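Local coordinates for protein homospermidine synthase (Legionella pneumophila subsp. pneumophila str. Philadelphia 1, PDB 2PH5) that binds NAD and probably catalyses the synthesis of the polyamine homospermidine, at residues Met29-Phe33 / Val55-Val61; Met196-Val202 / Tyr313-Val317; Ile352-Glu358 / Ser375-Gln380. All coordinates share one frame; numbering follows the deposited sequence.

In the fold
Contacts 1 and 3 sit nearer the bound NAD than contact 2 does, and they lie in the NAD-binding and C-terminal saccharopine-dehydrogenase-like regions, respectively. Contact 1 joins two helices of the NAD-binding Rossmann domain; the side chain of Ala-56 is about 11 Å from NAD. Contact 3 ties together the hairpin 352-364/370-378, where the side chain of Asp-357 comes within about 9 Å of NAD. The centres of contact 1 and contact 3 are about 23 Å apart. Contact 2 reaches the same mixed sheet as contact 3, with about 15 Å between nearest atoms, but it lies away from the NAD-binding residues. The centres of contact 1 and contact 2 are about 43 Å apart, on opposite sides of the chain's centre.

Contact 1. Residues Met29-Phe33 / Val55-Val61; sequences MPLIF and VAQQYGV
The rings of Phe-33 and Tyr-59 lie nearly parallel, 8° between planes, but are offset far enough that little of one ring lies over the other, with centroids 5.2 Å apart. At the Phe-33 edge, near the ring plane, sits CG2 of Val-61, while Met-29 CB and Pro-30 CA approach the Tyr-59 ring at a slant. This is helix-helix packing within the Rossmann-type NAD-binding domain: the axes of 29-33, on helix 23-35, and of 55-59 are 22° apart in direction and 11.4 Å apart at closest approach. The spacing is filled by side chains. Both aromatic side chains have CG anti to the carbonyl carbon (chi1 -70° in each), and they run past each other in opposite directions, bringing Phe-33 CD2 within 3.4 Å of Tyr-59 CD1. Pro-30 lies crosswise to Tyr-59, its CG 3.2 Å from the phenol OH.

Selenomethionine Met-29 completes the interface: its CG rests 3.7 Å from Val-55 CG1, and the bent chain carries CE on toward Ala-56 and Tyr-59 CB. Phe-21, an NAD-binding residue, touches Met-29, and Ile-45 of strand 43-47 touches both Met-29 and Val-61. Gly-60, with positive phi, ends helix 55-59 in a Schellman motif, Val-61 N bonding to Ala-56 O. Past that turn Val-61 points back at the first helix, and its CB meets Met-29 CE tip to tip at 3.5 Å.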
loop_
_atom_site.group_PDB
_atom_site.type_symbol
_atom_site.label_atom_id
_atom_site.label_comp_id
_atom_site.label_asym_id
_atom_site.label_seq_id
_atom_site.Cartn_x
_atom_site.Cartn_y
_atom_site.Cartn_z
HETATM N N MSE A 29 1.123 32.624 2.261
HETATM C CA MSE A 29 0.926 33.910 1.601
HETATM C C MSE A 29 -0.503 34.432 1.606
HETATM O O MSE A 29 -0.770 35.523 2.115
HETATM C CB MSE A 29 1.436 33.841 0.168
HETATM C CG MSE A 29 2.933 33.829 0.072
HETATM SE SE MSE A 29 3.656 35.538 0.563
HETATM C CE MSE A 29 4.122 36.173 -1.205
ATOM N N PRO A 30 -1.444 33.663 1.038
ATOM C CA PRO A 30 -2.846 34.078 0.992
ATOM C C PRO A 30 -3.438 34.480 2.345
ATOM O O PRO A 30 -4.132 35.493 2.443
ATOM C CB PRO A 30 -3.541 32.853 0.411
ATOM C CG PRO A 30 -2.495 32.276 -0.478
ATOM C CD PRO A 30 -1.269 32.362 0.369
ATOM N N LEU A 31 -3.164 33.692 3.382
ATOM C CA LEU A 31 -3.706 33.968 4.712
ATOM C C LEU A 31 -3.158 35.240 5.361
ATOM O O LEU A 31 -3.832 35.871 6.172
ATOM C CB LEU A 31 -3.483 32.763 5.650
ATOM C CG LEU A 31 -4.466 31.586 5.546
ATOM C CD1 LEU A 31 -4.383 30.988 4.163
ATOM C CD2 LEU A 31 -4.158 30.518 6.597
ATOM N N ILE A 32 -1.941 35.622 5.002
ATOM C CA ILE A 32 -1.345 36.820 5.569
ATOM C C ILE A 32 -2.013 38.076 5.013
ATOM O O ILE A 32 -2.307 39.019 5.751
ATOM C CB ILE A 32 0.146 36.874 5.266
ATOM C CG1 ILE A 32 0.805 35.571 5.723
ATOM C CG2 ILE A 32 0.767 38.071 5.966
ATOM C CD1 ILE A 32 2.270 35.465 5.375
ATOM N N PHE A 33 -2.253 38.088 3.708
ATOM C CA PHE A 33 -2.894 39.237 3.090
ATOM C C PHE A 33 -4.394 39.204 3.319
ATOM O O PHE A 33 -5.086 40.192 3.096
ATOM C CB PHE A 33 -2.584 39.274 1.597
ATOM C CG PHE A 33 -1.160 39.610 1.299
ATOM C CD1 PHE A 33 -0.672 40.888 1.549
ATOM C CD2 PHE A 33 -0.291 38.641 0.806
ATOM C CE1 PHE A 33 0.669 41.200 1.314
ATOM C CE2 PHE A 33 1.049 38.940 0.567
ATOM C CZ PHE A 33 1.532 40.221 0.822
ATOM N N VAL A 55 3.705 32.361 -6.920
ATOM C CA VAL A 55 3.016 32.902 -5.751
ATOM C C VAL A 55 3.573 34.277 -5.360
ATOM O O VAL A 55 2.817 35.245 -5.211
ATOM C CB VAL A 55 3.115 31.916 -4.548
ATOM C CG1 VAL A 55 2.378 32.469 -3.331
ATOM C CG2 VAL A 55 2.527 30.583 -4.950
ATOM N N ALA A 56 4.890 34.368 -5.212
ATOM C CA ALA A 56 5.512 35.638 -4.865
ATOM C C ALA A 56 5.174 36.729 -5.887
ATOM O O ALA A 56 4.871 37.861 -5.513
ATOM C CB ALA A 56 7.017 35.471 -4.762
ATOM N N GLN A 57 5.202 36.384 -7.174
ATOM C CA GLN A 57 4.911 37.361 -8.216
ATOM C C GLN A 57 3.459 37.840 -8.224
ATOM O O GLN A 57 3.186 38.992 -8.557
ATOM C CB GLN A 57 5.262 36.810 -9.600
ATOM C CG GLN A 57 6.730 36.525 -9.815
ATOM C CD GLN A 57 7.105 35.098 -9.463
ATOM O OE1 GLN A 57 6.725 34.585 -8.406
ATOM N NE2 GLN A 57 7.861 34.448 -10.348
ATOM N N GLN A 58 2.535 36.961 -7.857
ATOM C CA GLN A 58 1.126 37.320 -7.834
ATOM C C GLN A 58 0.836 38.334 -6.741
ATOM O O GLN A 58 -0.011 39.212 -6.907
ATOM C CB GLN A 58 0.262 36.080 -7.621
ATOM C CG GLN A 58 0.393 35.050 -8.732
ATOM C CD GLN A 58 -0.335 35.442 -10.008
ATOM O OE1 GLN A 58 -0.252 34.738 -11.018
ATOM N NE2 GLN A 58 -1.056 36.560 -9.968
ATOM N N TYR A 59 1.543 38.218 -5.623
ATOM C CA TYR A 59 1.345 39.140 -4.515
ATOM C C TYR A 59 2.318 40.310 -4.565
ATOM O O TYR A 59 2.144 41.302 -3.855
ATOM C CB TYR A 59 1.475 38.388 -3.190
ATOM C CG TYR A 59 0.326 37.433 -2.942
ATOM C CD1 TYR A 59 -0.910 37.903 -2.486
ATOM C CD2 TYR A 59 0.461 36.063 -3.197
ATOM C CE1 TYR A 59 -1.983 37.039 -2.291
ATOM C CE2 TYR A 59 -0.602 35.189 -3.008
ATOM C CZ TYR A 59 -1.823 35.688 -2.555
ATOM O OH TYR A 59 -2.890 34.839 -2.385
ATOM N N GLY A 60 3.336 40.191 -5.413
ATOM C CA GLY A 60 4.323 41.251 -5.536
ATOM C C GLY A 60 5.214 41.360 -4.311
ATOM O O GLY A 60 5.528 42.459 -3.849
ATOM N N VAL A 61 5.620 40.215 -3.775
ATOM C CA VAL A 61 6.474 40.201 -2.604
ATOM C C VAL A 61 7.902 39.888 -3.010
ATOM O O VAL A 61 8.157 38.948 -3.760
ATOM C CB VAL A 61 5.950 39.173 -1.557
ATOM C CG1 VAL A 61 6.952 38.979 -0.436
ATOM C CG2 VAL A 61 4.624 39.670 -0.984
#

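Contact 2. Residues Met196-Val202 / Tyr313-Val317; sequences MTLGIKV and YRPTV
Helix 188-197 ends in a Schellman motif at Gly-199, whose positive phi turns the chain into strand 202-213 of the mixed sheet, next to the parallel strand 311-322. Tyr-313 packs against the helix end and the turn that follows it. Selenomethionine Met-196 lays CB over one face of the Tyr-313 ring, 3.5 Å from its centroid and 16° off the normal, a CH-pi contact; its SE, farther out and oblique, adds a Met-aromatic one. On the opposite face, toward the rim, lies N of Pro-315. With CG anti to its own N (chi1 167°), Tyr-313 extends its ring past Met-196 so that OH donates to Ile-200 O, in the ring plane, over 2.7 Å.

At the next residue, Lys-201 O accepts the N-H of Thr-316 at 3.1 Å in a nearly straight bond (169°). Beyond it Val-202 pairs with Thr-316, and Val-202 CA lies 3.3 Å from Thr-316 O in a CA-H...O contact. Their side chains lie side by side on one sheet face, while Thr-316 OG1 is bonded to Glu-247 and to Gly-244 N. Lys-201 and Val-202 both face Met-364 of strand 352-364, which makes this strand start a classic beta bulge beside a parallel bridge.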
loop_
_atom_site.group_PDB
_atom_site.type_symbol
_atom_site.label_atom_id
_atom_site.label_comp_id
_atom_site.label_asym_id
_atom_site.label_seq_id
_atom_site.Cartn_x
_atom_site.Cartn_y
_atom_site.Cartn_z
HETATM N N MSE A 196 -7.143 12.693 33.708
HETATM C CA MSE A 196 -7.233 11.523 34.560
HETATM C C MSE A 196 -8.633 11.348 35.148
HETATM O O MSE A 196 -9.179 10.246 35.145
HETATM C CB MSE A 196 -6.219 11.620 35.687
HETATM C CG MSE A 196 -6.284 10.455 36.650
HETATM SE SE MSE A 196 -5.366 10.862 38.297
HETATM C CE MSE A 196 -6.851 11.743 39.182
ATOM N N THR A 197 -9.214 12.433 35.648
ATOM C CA THR A 197 -10.545 12.367 36.233
ATOM C C THR A 197 -11.572 11.907 35.200
ATOM O O THR A 197 -12.618 11.363 35.558
ATOM C CB THR A 197 -10.953 13.741 36.867
ATOM O OG1 THR A 197 -12.308 13.687 37.326
ATOM C CG2 THR A 197 -10.809 14.864 35.875
ATOM N N LEU A 198 -11.263 12.100 33.919
ATOM C CA LEU A 198 -12.152 11.671 32.836
ATOM C C LEU A 198 -11.888 10.244 32.339
ATOM O O LEU A 198 -12.603 9.750 31.470
ATOM C CB LEU A 198 -12.069 12.645 31.657
ATOM C CG LEU A 198 -13.045 13.824 31.690
ATOM C CD1 LEU A 198 -13.226 14.331 33.113
ATOM C CD2 LEU A 198 -12.529 14.915 30.783
ATOM N N GLY A 199 -10.861 9.588 32.875
ATOM C CA GLY A 199 -10.571 8.215 32.481
ATOM C C GLY A 199 -9.842 7.993 31.167
ATOM O O GLY A 199 -9.836 6.886 30.621
ATOM N N ILE A 200 -9.224 9.051 30.661
ATOM C CA ILE A 200 -8.482 8.982 29.423
ATOM C C ILE A 200 -7.277 8.086 29.605
ATOM O O ILE A 200 -6.377 8.393 30.388
ATOM C CB ILE A 200 -7.987 10.359 29.002
ATOM C CG1 ILE A 200 -9.155 11.349 29.006
ATOM C CG2 ILE A 200 -7.364 10.282 27.618
ATOM C CD1 ILE A 200 -10.281 10.969 28.072
ATOM N N LYS A 201 -7.262 6.976 28.878
ATOM C CA LYS A 201 -6.161 6.030 28.959
ATOM C C LYS A 201 -5.201 6.185 27.784
ATOM O O LYS A 201 -4.015 5.877 27.896
ATOM C CB LYS A 201 -6.702 4.602 28.986
ATOM C CG LYS A 201 -7.489 4.251 30.231
ATOM C CD LYS A 201 -8.077 2.857 30.101
ATOM C CE LYS A 201 -8.718 2.394 31.387
ATOM N NZ LYS A 201 -9.049 0.949 31.280
ATOM N N VAL A 202 -5.719 6.666 26.659
ATOM C CA VAL A 202 -4.898 6.841 25.474
ATOM C C VAL A 202 -5.452 7.910 24.532
ATOM O O VAL A 202 -6.664 8.008 24.316
ATOM C CB VAL A 202 -4.739 5.485 24.714
ATOM C CG1 VAL A 202 -6.089 4.840 24.517
ATOM C CG2 VAL A 202 -4.056 5.693 23.365
ATOM N N TYR A 313 -0.429 9.408 37.153
ATOM C CA TYR A 313 -1.169 9.271 35.907
ATOM C C TYR A 313 -0.464 9.793 34.662
ATOM O O TYR A 313 0.278 10.780 34.703
ATOM C CB TYR A 313 -2.501 9.993 36.010
ATOM C CG TYR A 313 -3.182 10.164 34.676
ATOM C CD1 TYR A 313 -3.805 9.085 34.046
ATOM C CD2 TYR A 313 -3.239 11.421 34.055
ATOM C CE1 TYR A 313 -4.479 9.255 32.832
ATOM C CE2 TYR A 313 -3.907 11.602 32.846
ATOM C CZ TYR A 313 -4.528 10.521 32.248
ATOM O OH TYR A 313 -5.250 10.709 31.099
ATOM N N ARG A 314 -0.748 9.140 33.543
ATOM C CA ARG A 314 -0.168 9.508 32.270
ATOM C C ARG A 314 -0.792 8.640 31.193
ATOM O O ARG A 314 -0.769 7.417 31.280
ATOM C CB ARG A 314 1.335 9.282 32.303
ATOM C CG ARG A 314 2.036 9.568 31.005
ATOM C CD ARG A 314 3.406 8.906 30.989
ATOM N NE ARG A 314 4.365 9.595 31.840
ATOM C CZ ARG A 314 5.486 9.047 32.293
ATOM N NH1 ARG A 314 5.788 7.793 31.979
ATOM N NH2 ARG A 314 6.308 9.759 33.050
ATOM N N PRO A 315 -1.382 9.267 30.170
ATOM C CA PRO A 315 -2.004 8.514 29.079
ATOM C C PRO A 315 -0.974 8.133 28.026
ATOM O O PRO A 315 0.123 8.687 27.987
ATOM C CB PRO A 315 -3.030 9.499 28.533
ATOM C CG PRO A 315 -2.316 10.808 28.683
ATOM C CD PRO A 315 -1.715 10.702 30.079
ATOM N N THR A 316 -1.322 7.168 27.187
ATOM C CA THR A 316 -0.435 6.760 26.112
ATOM C C THR A 316 -0.742 7.739 24.979
ATOM O O THR A 316 -1.907 8.065 24.732
ATOM C CB THR A 316 -0.719 5.293 25.683
ATOM O OG1 THR A 316 -0.138 4.400 26.639
ATOM C CG2 THR A 316 -0.144 4.997 24.302
ATOM N N VAL A 317 0.305 8.232 24.323
ATOM C CA VAL A 317 0.142 9.182 23.231
ATOM C C VAL A 317 1.053 8.863 22.054
ATOM O O VAL A 317 2.265 8.707 22.216
ATOM C CB VAL A 317 0.466 10.632 23.667
ATOM C CG1 VAL A 317 0.171 11.594 22.516
ATOM C CG2 VAL A 317 -0.344 11.007 24.902
#

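Contact 3. Residues Ile352-Glu358 / Ser375-Gln380; sequences IIDGCDE and STLSIQ
Asp-357 and Leu-377 form the hydrogen-bonded pair of an antiparallel beta hairpin, strands 352-364 and 370-378; within it 356-358 and 375-378 run 172° apart in direction. Asp-357 N reaches Leu-377 O at 2.7 Å, and the return bond, Leu-377 N to Asp-357 O, is longer at 3.2 Å and comes from above the carbonyl plane. Cys-356 with Ser-378 and Glu-358 with Thr-376 are the flanking non-hydrogen-bonded pairs. One further bond, Ile-379 N to Gly-355 O, continues the ladder into helix 379-385, where Ser-378 is the N-cap, its OG bonding to Glu-381 N.

Among polar side chains, Thr-376 OG1 donates to Glu-358 OE2 at 2.6 Å, on the carboxylate's anti side; Thr-282 holds the same oxygen and Thr-280 holds OE1. Asp-357, its OD2 bonded to Thr-392, points to the other face, beside Leu-377. Ile-352 and Ile-379 make an apolar contact, CD1 on CG1, tip to tip at 3.3 Å.

At the outer end Gln-380 NE2 donates to Asp-354 OD2, also on the anti side, with the amide plane 89° from the carboxylate. A water lies between them, 2.9 Å from Asp-354 OD2 and 3.0 Å from Gln-380 OE1, placed to donate to either.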
loop_
_atom_site.group_PDB
_atom_site.type_symbol
_atom_site.label_atom_id
_atom_site.label_comp_id
_atom_site.label_asym_id
_atom_site.label_seq_id
_atom_site.Cartn_x
_atom_site.Cartn_y
_atom_site.Cartn_z
ATOM N N ILE A 352 -4.871 17.106 -7.557
ATOM C CA ILE A 352 -5.875 16.389 -6.792
ATOM C C ILE A 352 -7.261 16.835 -7.246
ATOM O O ILE A 352 -7.529 18.023 -7.394
ATOM C CB ILE A 352 -5.694 16.557 -5.246
ATOM C CG1 ILE A 352 -6.864 17.315 -4.650
ATOM C CG2 ILE A 352 -4.395 17.265 -4.921
ATOM C CD1 ILE A 352 -6.922 17.154 -3.183
ATOM N N ILE A 353 -8.141 15.870 -7.476
ATOM C CA ILE A 353 -9.479 16.166 -7.965
ATOM C C ILE A 353 -10.606 15.973 -6.952
ATOM O O ILE A 353 -11.686 16.531 -7.116
ATOM C CB ILE A 353 -9.776 15.302 -9.197
ATOM C CG1 ILE A 353 -9.927 13.832 -8.777
ATOM C CG2 ILE A 353 -8.655 15.470 -10.210
ATOM C CD1 ILE A 353 -10.026 12.835 -9.920
ATOM N N ASP A 354 -10.361 15.192 -5.907
ATOM C CA ASP A 354 -11.399 14.932 -4.921
ATOM C C ASP A 354 -10.757 14.536 -3.598
ATOM O O ASP A 354 -9.537 14.349 -3.517
ATOM C CB ASP A 354 -12.290 13.789 -5.425
ATOM C CG ASP A 354 -13.596 13.675 -4.664
ATOM O OD1 ASP A 354 -14.106 12.542 -4.552
ATOM O OD2 ASP A 354 -14.129 14.702 -4.189
ATOM N N GLY A 355 -11.576 14.422 -2.558
ATOM C CA GLY A 355 -11.055 14.010 -1.265
ATOM C C GLY A 355 -10.956 15.065 -0.183
ATOM O O GLY A 355 -11.242 16.242 -0.400
ATOM N N CYS A 356 -10.533 14.636 0.997
ATOM C CA CYS A 356 -10.412 15.547 2.112
ATOM C C CYS A 356 -9.376 15.064 3.116
ATOM O O CYS A 356 -8.877 13.940 3.029
ATOM C CB CYS A 356 -11.770 15.710 2.796
ATOM S SG CYS A 356 -12.408 14.198 3.508
ATOM N N ASP A 357 -9.051 15.923 4.070
ATOM C CA ASP A 357 -8.071 15.581 5.077
ATOM C C ASP A 357 -8.729 15.669 6.450
ATOM O O ASP A 357 -9.155 16.749 6.868
ATOM C CB ASP A 357 -6.888 16.550 4.993
ATOM C CG ASP A 357 -5.664 16.046 5.735
ATOM O OD1 ASP A 357 -5.836 15.401 6.793
ATOM O OD2 ASP A 357 -4.533 16.307 5.268
ATOM N N GLU A 358 -8.838 14.528 7.132
ATOM C CA GLU A 358 -9.436 14.496 8.463
ATOM C C GLU A 358 -8.372 14.450 9.526
ATOM O O GLU A 358 -7.887 13.380 9.872
ATOM C CB GLU A 358 -10.336 13.280 8.667
ATOM C CG GLU A 358 -11.738 13.491 8.208
ATOM C CD GLU A 358 -12.757 12.700 9.014
ATOM O OE1 GLU A 358 -12.537 11.482 9.268
ATOM O OE2 GLU A 358 -13.787 13.312 9.379
ATOM N N SER A 375 -10.646 18.452 12.536
ATOM C CA SER A 375 -11.034 19.121 11.303
ATOM C C SER A 375 -11.161 18.191 10.113
ATOM O O SER A 375 -10.280 17.378 9.853
ATOM C CB SER A 375 -10.016 20.212 10.963
ATOM O OG SER A 375 -10.011 20.496 9.576
ATOM N N THR A 376 -12.273 18.310 9.399
ATOM C CA THR A 376 -12.502 17.514 8.208
ATOM C C THR A 376 -12.651 18.539 7.103
ATOM O O THR A 376 -13.715 19.128 6.938
ATOM C CB THR A 376 -13.784 16.700 8.296
ATOM O OG1 THR A 376 -13.754 15.889 9.474
ATOM C CG2 THR A 376 -13.917 15.802 7.070
ATOM N N LEU A 377 -11.567 18.771 6.372
ATOM C CA LEU A 377 -11.559 19.743 5.285
ATOM C C LEU A 377 -11.390 19.041 3.944
ATOM O O LEU A 377 -10.483 18.229 3.771
ATOM C CB LEU A 377 -10.412 20.747 5.476
ATOM C CG LEU A 377 -10.177 21.750 4.334
ATOM C CD1 LEU A 377 -11.366 22.690 4.247
ATOM C CD2 LEU A 377 -8.883 22.541 4.559
ATOM N N SER A 378 -12.267 19.354 2.999
ATOM C CA SER A 378 -12.190 18.762 1.675
ATOM C C SER A 378 -11.402 19.708 0.793
ATOM O O SER A 378 -11.258 20.894 1.111
ATOM C CB SER A 378 -13.579 18.582 1.080
ATOM O OG SER A 378 -14.158 19.845 0.797
ATOM N N ILE A 379 -10.906 19.179 -0.320
ATOM C CA ILE A 379 -10.132 19.967 -1.262
ATOM C C ILE A 379 -11.011 21.064 -1.888
ATOM O O ILE A 379 -10.536 22.168 -2.167
ATOM C CB ILE A 379 -9.529 19.066 -2.378
ATOM C CG1 ILE A 379 -8.669 19.911 -3.326
ATOM C CG2 ILE A 379 -10.638 18.338 -3.144
ATOM C CD1 ILE A 379 -7.454 20.505 -2.657
ATOM N N GLN A 380 -12.295 20.765 -2.085
ATOM C CA GLN A 380 -13.218 21.733 -2.673
ATOM C C GLN A 380 -13.383 22.969 -1.792
ATOM O O GLN A 380 -13.264 24.105 -2.262
ATOM C CB GLN A 380 -14.586 21.086 -2.938
ATOM C CG GLN A 380 -14.585 20.074 -4.091
ATOM C CD GLN A 380 -14.294 18.639 -3.639
ATOM O OE1 GLN A 380 -13.651 18.413 -2.614
ATOM N NE2 GLN A 380 -14.760 17.670 -4.415
HETATM O O HOH W 1 -14.232 15.664 -1.490
#